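PDB 1YGZ: inorganic pyrophosphatase from Helicobacter pylori, which probably catalyses the magnesium-dependent hydrolysis of inorganic pyrophosphate to two phosphate ions, working as a homohexamer. Local coordinates for residues Pro58-Ser63 with Glu165-Ala170; Lys85-Gly90 with Tyr118-Asp123; Val91-Asp96 with Lys150-Glu155. All coordinates share one frame; numbering follows the deposited sequence.

Interaction 1 (Pro58-Ser63 with Glu165-Ala170)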
# COMPACT_ATOMS: atom_id res chain seq x y z
N PRO A 58 -29.66 -4.77 -20.32
CA PRO A 58 -29.59 -4.26 -21.69
C PRO A 58 -29.96 -2.81 -21.79
O PRO A 58 -30.65 -2.30 -20.91
CB PRO A 58 -30.58 -5.15 -22.43
CG PRO A 58 -30.49 -6.44 -21.67
CD PRO A 58 -30.47 -5.99 -20.23
N ASN A 59 -29.50 -2.16 -22.85
CA ASN A 59 -29.79 -0.75 -23.13
C ASN A 59 -29.73 0.24 -21.97
O ASN A 59 -30.59 1.10 -21.84
CB ASN A 59 -31.16 -0.65 -23.79
CG ASN A 59 -31.21 -1.35 -25.11
OD1 ASN A 59 -32.25 -1.85 -25.52
ND2 ASN A 59 -30.07 -1.39 -25.80
N THR A 60 -28.70 0.11 -21.15
CA THR A 60 -28.52 1.02 -20.03
C THR A 60 -27.07 1.43 -19.97
O THR A 60 -26.18 0.65 -20.31
CB THR A 60 -28.89 0.38 -18.69
OG1 THR A 60 -28.56 1.27 -17.63
CG2 THR A 60 -28.12 -0.88 -18.48
N LEU A 61 -26.82 2.66 -19.54
CA LEU A 61 -25.45 3.14 -19.41
C LEU A 61 -25.18 3.74 -18.04
O LEU A 61 -25.85 4.68 -17.62
CB LEU A 61 -25.13 4.17 -20.49
CG LEU A 61 -23.72 4.74 -20.39
CD1 LEU A 61 -22.70 3.60 -20.28
CD2 LEU A 61 -23.42 5.59 -21.61
N GLY A 62 -24.19 3.18 -17.35
CA GLY A 62 -23.81 3.68 -16.04
C GLY A 62 -22.38 4.20 -16.03
O GLY A 62 -21.64 4.12 -17.02
N SER A 63 -21.98 4.74 -14.88
CA SER A 63 -20.64 5.28 -14.71
C SER A 63 -19.58 4.17 -14.73
O SER A 63 -19.02 3.81 -13.69
CB SER A 63 -20.56 6.04 -13.38
OG SER A 63 -21.04 5.25 -12.29
N GLU A 165 -33.00 4.17 -13.42
CA GLU A 165 -33.40 5.25 -14.32
C GLU A 165 -32.19 6.10 -14.66
O GLU A 165 -31.98 6.48 -15.81
CB GLU A 165 -34.47 6.13 -13.67
CG GLU A 165 -35.78 5.40 -13.41
CD GLU A 165 -36.09 5.24 -11.93
OE1 GLU A 165 -37.15 4.66 -11.60
OE2 GLU A 165 -35.29 5.71 -11.09
N LYS A 166 -31.40 6.36 -13.63
CA LYS A 166 -30.20 7.17 -13.77
C LYS A 166 -29.38 6.71 -14.96
O LYS A 166 -29.02 7.50 -15.83
CB LYS A 166 -29.35 7.09 -12.49
CG LYS A 166 -28.04 7.89 -12.53
CD LYS A 166 -28.28 9.41 -12.48
CE LYS A 166 -26.97 10.19 -12.61
NZ LYS A 166 -26.00 9.81 -11.55
N ALA A 167 -29.07 5.42 -15.01
CA ALA A 167 -28.27 4.87 -16.09
C ALA A 167 -29.09 4.68 -17.37
O ALA A 167 -28.53 4.59 -18.47
CB ALA A 167 -27.66 3.55 -15.67
N ILE A 168 -30.41 4.63 -17.22
CA ILE A 168 -31.29 4.44 -18.36
C ILE A 168 -31.31 5.64 -19.32
O ILE A 168 -31.23 5.49 -20.55
CB ILE A 168 -32.73 4.15 -17.91
CG1 ILE A 168 -32.73 2.93 -17.00
CG2 ILE A 168 -33.62 3.97 -19.13
CD1 ILE A 168 -34.12 2.49 -16.52
N LYS A 169 -31.43 6.84 -18.77
CA LYS A 169 -31.42 8.02 -19.61
C LYS A 169 -29.99 8.17 -20.11
O LYS A 169 -29.74 8.48 -21.29
CB LYS A 169 -31.85 9.23 -18.78
CG LYS A 169 -33.02 8.93 -17.88
CD LYS A 169 -34.10 8.18 -18.64
CE LYS A 169 -35.19 7.66 -17.72
NZ LYS A 169 -36.23 6.96 -18.52
N ALA A 170 -29.05 7.90 -19.21
CA ALA A 170 -27.62 7.96 -19.50
C ALA A 170 -27.28 7.06 -20.69
O ALA A 170 -26.16 7.11 -21.22
CB ALA A 170 -26.82 7.53 -18.28

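Interaction 2 (Lys85-Gly90 with Tyr118-Asp123)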
# COMPACT_ATOMS: atom_id res chain seq x y z
N LYS A 85 -35.89 -12.43 -16.43
CA LYS A 85 -36.62 -11.28 -15.90
C LYS A 85 -36.53 -11.26 -14.38
O LYS A 85 -36.94 -12.21 -13.70
CB LYS A 85 -38.08 -11.34 -16.32
CG LYS A 85 -38.34 -10.81 -17.72
CD LYS A 85 -39.84 -10.67 -18.00
CE LYS A 85 -40.11 -9.83 -19.25
NZ LYS A 85 -39.44 -10.40 -20.46
N ALA A 86 -36.01 -10.16 -13.85
CA ALA A 86 -35.86 -10.03 -12.42
C ALA A 86 -36.56 -8.79 -11.91
O ALA A 86 -37.17 -8.03 -12.67
CB ALA A 86 -34.41 -9.97 -12.07
N ARG A 87 -36.45 -8.60 -10.61
CA ARG A 87 -37.05 -7.46 -9.96
C ARG A 87 -36.04 -6.90 -8.96
O ARG A 87 -35.41 -7.65 -8.20
CB ARG A 87 -38.35 -7.87 -9.26
CG ARG A 87 -38.19 -8.97 -8.21
CD ARG A 87 -39.50 -9.17 -7.46
NE ARG A 87 -39.32 -9.51 -6.05
CZ ARG A 87 -39.25 -10.74 -5.57
NH1 ARG A 87 -39.36 -11.78 -6.40
NH2 ARG A 87 -39.09 -10.95 -4.26
N LEU A 88 -35.88 -5.58 -8.98
CA LEU A 88 -34.95 -4.92 -8.09
C LEU A 88 -35.36 -5.05 -6.64
O LEU A 88 -36.48 -4.70 -6.25
CB LEU A 88 -34.81 -3.45 -8.48
CG LEU A 88 -34.14 -3.29 -9.84
CD1 LEU A 88 -34.10 -1.82 -10.21
CD2 LEU A 88 -32.72 -3.90 -9.81
N VAL A 89 -34.43 -5.55 -5.83
CA VAL A 89 -34.67 -5.74 -4.41
C VAL A 89 -33.67 -4.91 -3.63
O VAL A 89 -33.75 -4.79 -2.40
CB VAL A 89 -34.51 -7.22 -4.05
CG1 VAL A 89 -33.03 -7.59 -4.07
CG2 VAL A 89 -35.14 -7.51 -2.70
N GLY A 90 -32.72 -4.32 -4.35
CA GLY A 90 -31.70 -3.49 -3.73
C GLY A 90 -30.52 -3.23 -4.65
O GLY A 90 -30.62 -3.28 -5.88
N TYR A 118 -41.02 -13.81 -1.02
CA TYR A 118 -41.05 -13.03 0.21
C TYR A 118 -40.00 -11.92 0.35
O TYR A 118 -40.21 -10.96 1.09
CB TYR A 118 -40.95 -13.97 1.40
CG TYR A 118 -39.71 -14.81 1.33
CD1 TYR A 118 -38.51 -14.33 1.84
CD2 TYR A 118 -39.72 -16.04 0.71
CE1 TYR A 118 -37.35 -15.07 1.73
CE2 TYR A 118 -38.56 -16.79 0.59
CZ TYR A 118 -37.37 -16.29 1.11
OH TYR A 118 -36.20 -17.00 1.00
N VAL A 119 -38.87 -12.07 -0.33
CA VAL A 119 -37.84 -11.06 -0.27
C VAL A 119 -38.28 -9.87 -1.12
O VAL A 119 -38.00 -9.83 -2.32
CB VAL A 119 -36.49 -11.58 -0.82
CG1 VAL A 119 -35.43 -10.48 -0.72
CG2 VAL A 119 -36.06 -12.80 -0.04
N LYS A 120 -38.97 -8.92 -0.50
CA LYS A 120 -39.47 -7.73 -1.20
C LYS A 120 -38.45 -6.60 -1.29
O LYS A 120 -38.51 -5.76 -2.19
CB LYS A 120 -40.73 -7.23 -0.53
CG LYS A 120 -41.74 -8.32 -0.32
CD LYS A 120 -42.02 -9.03 -1.62
CE LYS A 120 -43.00 -10.15 -1.43
NZ LYS A 120 -43.15 -10.94 -2.69
N ASP A 121 -37.52 -6.57 -0.33
CA ASP A 121 -36.48 -5.56 -0.32
C ASP A 121 -35.23 -6.05 0.39
O ASP A 121 -35.28 -6.99 1.19
CB ASP A 121 -36.99 -4.28 0.32
CG ASP A 121 -36.24 -3.07 -0.16
OD1 ASP A 121 -35.00 -3.08 -0.07
OD2 ASP A 121 -36.87 -2.11 -0.65
N ILE A 122 -34.11 -5.40 0.08
CA ILE A 122 -32.79 -5.74 0.61
C ILE A 122 -32.72 -6.26 2.03
O ILE A 122 -31.93 -7.14 2.33
CB ILE A 122 -31.82 -4.54 0.50
CG1 ILE A 122 -30.41 -5.06 0.25
CG2 ILE A 122 -31.80 -3.75 1.78
CD1 ILE A 122 -30.27 -5.78 -1.08
N ASP A 123 -33.55 -5.71 2.91
CA ASP A 123 -33.53 -6.13 4.31
C ASP A 123 -34.01 -7.57 4.46
O ASP A 123 -33.79 -8.16 5.49
CB ASP A 123 -34.42 -5.22 5.16
CG ASP A 123 -35.89 -5.38 4.82
OD1 ASP A 123 -36.23 -5.27 3.61
OD2 ASP A 123 -36.71 -5.61 5.75

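Interaction 3 (Val91-Asp96 with Lys150-Glu155)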
# COMPACT_ATOMS: atom_id res chain seq x y z
N VAL A 91 -29.38 -2.93 -4.05
CA VAL A 91 -28.18 -2.68 -4.83
C VAL A 91 -26.95 -2.50 -3.95
O VAL A 91 -27.02 -1.87 -2.90
CB VAL A 91 -28.35 -1.44 -5.74
CG1 VAL A 91 -28.79 -0.26 -4.92
CG2 VAL A 91 -27.05 -1.16 -6.46
N LEU A 92 -25.84 -3.08 -4.40
CA LEU A 92 -24.59 -3.01 -3.67
C LEU A 92 -23.66 -1.98 -4.27
O LEU A 92 -23.05 -2.22 -5.31
CB LEU A 92 -23.89 -4.38 -3.66
CG LEU A 92 -22.45 -4.41 -3.15
CD1 LEU A 92 -22.36 -3.78 -1.76
CD2 LEU A 92 -21.95 -5.85 -3.12
N ASN A 93 -23.53 -0.85 -3.60
CA ASN A 93 -22.67 0.22 -4.07
C ASN A 93 -21.21 -0.01 -3.65
O ASN A 93 -20.94 -0.47 -2.54
CB ASN A 93 -23.18 1.57 -3.57
CG ASN A 93 -22.53 2.74 -4.29
OD1 ASN A 93 -21.41 3.14 -3.98
ND2 ASN A 93 -23.25 3.29 -5.27
N MSE A 94 -20.29 0.33 -4.55
CA MSE A 94 -18.86 0.13 -4.34
C MSE A 94 -18.06 0.89 -5.40
O MSE A 94 -18.57 1.24 -6.47
CB MSE A 94 -18.53 -1.34 -4.52
CG MSE A 94 -18.92 -1.80 -5.95
SE MSE A 94 -18.41 -3.56 -6.56
CE MSE A 94 -19.81 -4.56 -5.58
N GLU A 95 -16.78 1.10 -5.10
CA GLU A 95 -15.87 1.77 -6.03
C GLU A 95 -14.60 0.93 -6.17
O GLU A 95 -14.18 0.30 -5.19
CB GLU A 95 -15.51 3.17 -5.54
CG GLU A 95 -14.72 3.19 -4.24
CD GLU A 95 -14.17 4.57 -3.94
OE1 GLU A 95 -13.33 5.06 -4.72
OE2 GLU A 95 -14.58 5.17 -2.91
N ASP A 96 -14.01 0.90 -7.37
CA ASP A 96 -12.77 0.15 -7.61
C ASP A 96 -11.74 1.00 -8.40
O ASP A 96 -11.95 2.18 -8.61
CB ASP A 96 -13.06 -1.15 -8.36
CG ASP A 96 -13.58 -0.93 -9.76
OD1 ASP A 96 -13.20 0.08 -10.40
OD2 ASP A 96 -14.35 -1.79 -10.23
N LYS A 150 -13.43 -1.30 -3.40
CA LYS A 150 -13.86 -0.78 -2.11
C LYS A 150 -15.37 -0.85 -2.03
O LYS A 150 -16.08 -0.05 -2.64
CB LYS A 150 -13.39 0.67 -1.93
CG LYS A 150 -14.02 1.39 -0.75
CD LYS A 150 -13.33 2.73 -0.47
CE LYS A 150 -12.08 2.54 0.39
NZ LYS A 150 -12.43 1.98 1.74
N VAL A 151 -15.85 -1.82 -1.27
CA VAL A 151 -17.27 -2.03 -1.12
C VAL A 151 -17.91 -1.17 -0.06
O VAL A 151 -17.64 -1.32 1.14
CB VAL A 151 -17.58 -3.50 -0.81
CG1 VAL A 151 -19.09 -3.72 -0.79
CG2 VAL A 151 -16.92 -4.40 -1.84
N LYS A 152 -18.76 -0.26 -0.50
CA LYS A 152 -19.45 0.63 0.41
C LYS A 152 -20.45 -0.13 1.24
O LYS A 152 -20.30 -0.23 2.46
CB LYS A 152 -20.16 1.75 -0.37
CG LYS A 152 -19.24 2.89 -0.82
CD LYS A 152 -18.06 2.39 -1.65
CE LYS A 152 -17.10 3.52 -2.01
NZ LYS A 152 -16.44 4.11 -0.80
N GLY A 153 -21.48 -0.67 0.59
CA GLY A 153 -22.50 -1.41 1.32
C GLY A 153 -23.74 -1.55 0.47
O GLY A 153 -23.71 -1.23 -0.71
N PHE A 154 -24.83 -2.01 1.06
CA PHE A 154 -26.05 -2.17 0.27
C PHE A 154 -27.06 -1.06 0.51
O PHE A 154 -26.90 -0.25 1.41
CB PHE A 154 -26.70 -3.52 0.57
CG PHE A 154 -25.80 -4.70 0.36
CD1 PHE A 154 -24.94 -5.13 1.38
CD2 PHE A 154 -25.82 -5.39 -0.84
CE1 PHE A 154 -24.12 -6.24 1.19
CE2 PHE A 154 -25.00 -6.50 -1.03
CZ PHE A 154 -24.15 -6.93 -0.02
N GLU A 155 -28.10 -1.04 -0.31
CA GLU A 155 -29.17 -0.05 -0.19
C GLU A 155 -30.52 -0.68 -0.58
O GLU A 155 -30.58 -1.75 -1.17
CB GLU A 155 -28.85 1.16 -1.07
CG GLU A 155 -27.45 1.70 -0.80
CD GLU A 155 -27.22 3.11 -1.29
OE1 GLU A 155 -26.10 3.61 -1.08
OE2 GLU A 155 -28.13 3.73 -1.87

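Interaction 1 (Pro58-Ser63 with Glu165-Ala170)
With chi1 of 174°, Thr60 swings OG1 to the far side of CB from its own backbone N and lays it against the methyl of Ala167. Leu61 makes a similar first turn, its CG also lying anti to the backbone N, and this sets its branch alongside the end of the other segment: CB comes 3.2 Å from the carbonyl O of Ala170, with CD2 at the same oxygen. The polar link is made by the backbone. Leu61 N donates to Ala167 O over 2.8 Å with a fairly straight N-H (160°), but it reaches the oxygen from above the carbonyl plane, 43° out of it. The accepting carbonyl belongs to the last turns of helix 157-169, so the loop is pinned by main chain to main chain. The apolar part is modest. Ala167 points its methyl toward the loop, where Gly62 CA lies 3.9 Å from Ala167 CB, and the CB atoms of Leu61 and Ala170 stand 4.4 Å apart. Beyond the pair, Thr60 packs on Pro67 and Val68, and Ser63 OG bonds to Met100 O. This is the C-terminal helix laid across the loop joining strands 53-56 and 69-72; segment 58-63 runs directly into Asp64, in the same loop, a predicted magnesium ligand of the pyrophosphatase active site.

Interaction 2 (Lys85-Gly90 with Tyr118-Asp123)
Arg87 reaches the 118-123 loop with one nitrogen: NH2 gives a hydrogen bond to Val119 O, bent to 133° at the hydrogen, with the oxygen at the guanidinium edge and near its plane. The modelled length, 2.5 Å, is shorter than these coordinates can be trusted for. Two residues further along the strand, Val89 CG2 rests 3.6 Å from Val119 CG1 and reaches the backbone of Asp121, 3.4 Å from its CA. That branch lies opposite Val89's own backbone N, which leaves CG1 (chi1 73°) to approach Ile122. The carbonyl of Val89 accepts a weak bond from Ile122 N (2.6 Å); a second bond from the same N-H to Asp121 OD1 is modelled very short and is doubtful. Ile122 CD1 then settles 3.8 Å from Gly90 CA.

In the second shell, Val89 and Gly90 both face Ile105, a classic beta bulge in the long strand 83-96. Asp121 is held by Lys157 N, which bonds OD1, while Asp124 OD2 takes the N-H of Asp121. His116 O adds a weak bond to Arg87 NH2, and Asp110 forms a long, weak ion pair with NH1.

Lys120 NZ lies 4.4 Å from Arg87 NH2, a like-charge approach, but the Lys120 ammonium is bonded to Ser117 O. With carbonyl oxygens and a distant carboxylate collected round it, the buried guanidinium probably keeps its positive charge, and the carbonyls likely temper the repulsion between the two basic groups.

Interaction 3 (Val91-Asp96 with Lys150-Glu155)
Leu92 with Phe154 and Asn93 with Gly153 belong to an antiparallel strand pair interrupted by a classic beta bulge, part of the curled, barrel-like sheet of the pyrophosphatase fold. The backbone bonds come first. Asn93 N donates to Gly153 O at 2.9 Å, nearly in line with the carbonyl, and Gly153 N returns to Asn93 O at 3.2 Å. That same Asn93 O takes a second, weak bond from Lys152 N (3.0 Å): Lys152 and Gly153 both face one residue, the register slips by one, and Met94 pairs with Val151. Past the bulge, Glu95 N bonds to Lys150 O at 2.8 Å.

Charged groups cluster on the face of Glu95. Lys152, bent at chi2 (55°) and chi4, folds its chain across Met94 CA and brings NZ to Glu95 OE2 at 3.0 Å, a salt bridge whose hydrogen bond is weak. Lys150 lies alongside Glu95, its CB 3.7 Å from Glu95 CG. Pro145 of a second subunit packs on Glu95, and the ammonium of Lys127 of a third subunit lies close to that of Lys152, a like-charge approach. Towards the other end of the ladder, Glu155 OE2 bonds Ser159 OG.

The Leu92 cluster lies on the other face. Leu92 CD1 touches Val151 CG1 at 3.4 Å, the two side chains crossing at about a right angle, and makes a CH-pi contact with Phe154, sitting 3.8 Å above the ring centre and only 10° off its normal.

How the interactions relate
Interactions 2 and 3 share strand 83-96 and meet directly: Ile122 CB lies 3.5 Å from Glu155 O, and Ile122 CG1 packs 4.0 Å from Phe154 CB. The loop 118-123 thus covers the junction where residues 85-90 pass into 91-96. Interaction 1 touches neither, its nearest atoms being about 7 Å from each, although the chain leaves strand 149-155 of interaction 3 straight into helix 157-169 of interaction 1. Two contacts border the predicted metal and substrate site: Met94, a selenomethionine, lies about 5 Å from Asp101 and about 6 Å from Tyr140, both measured side chain to side chain, while Gly62 lies about 7 Å from the side chain of Asp101. Interaction 2 lies away from that site.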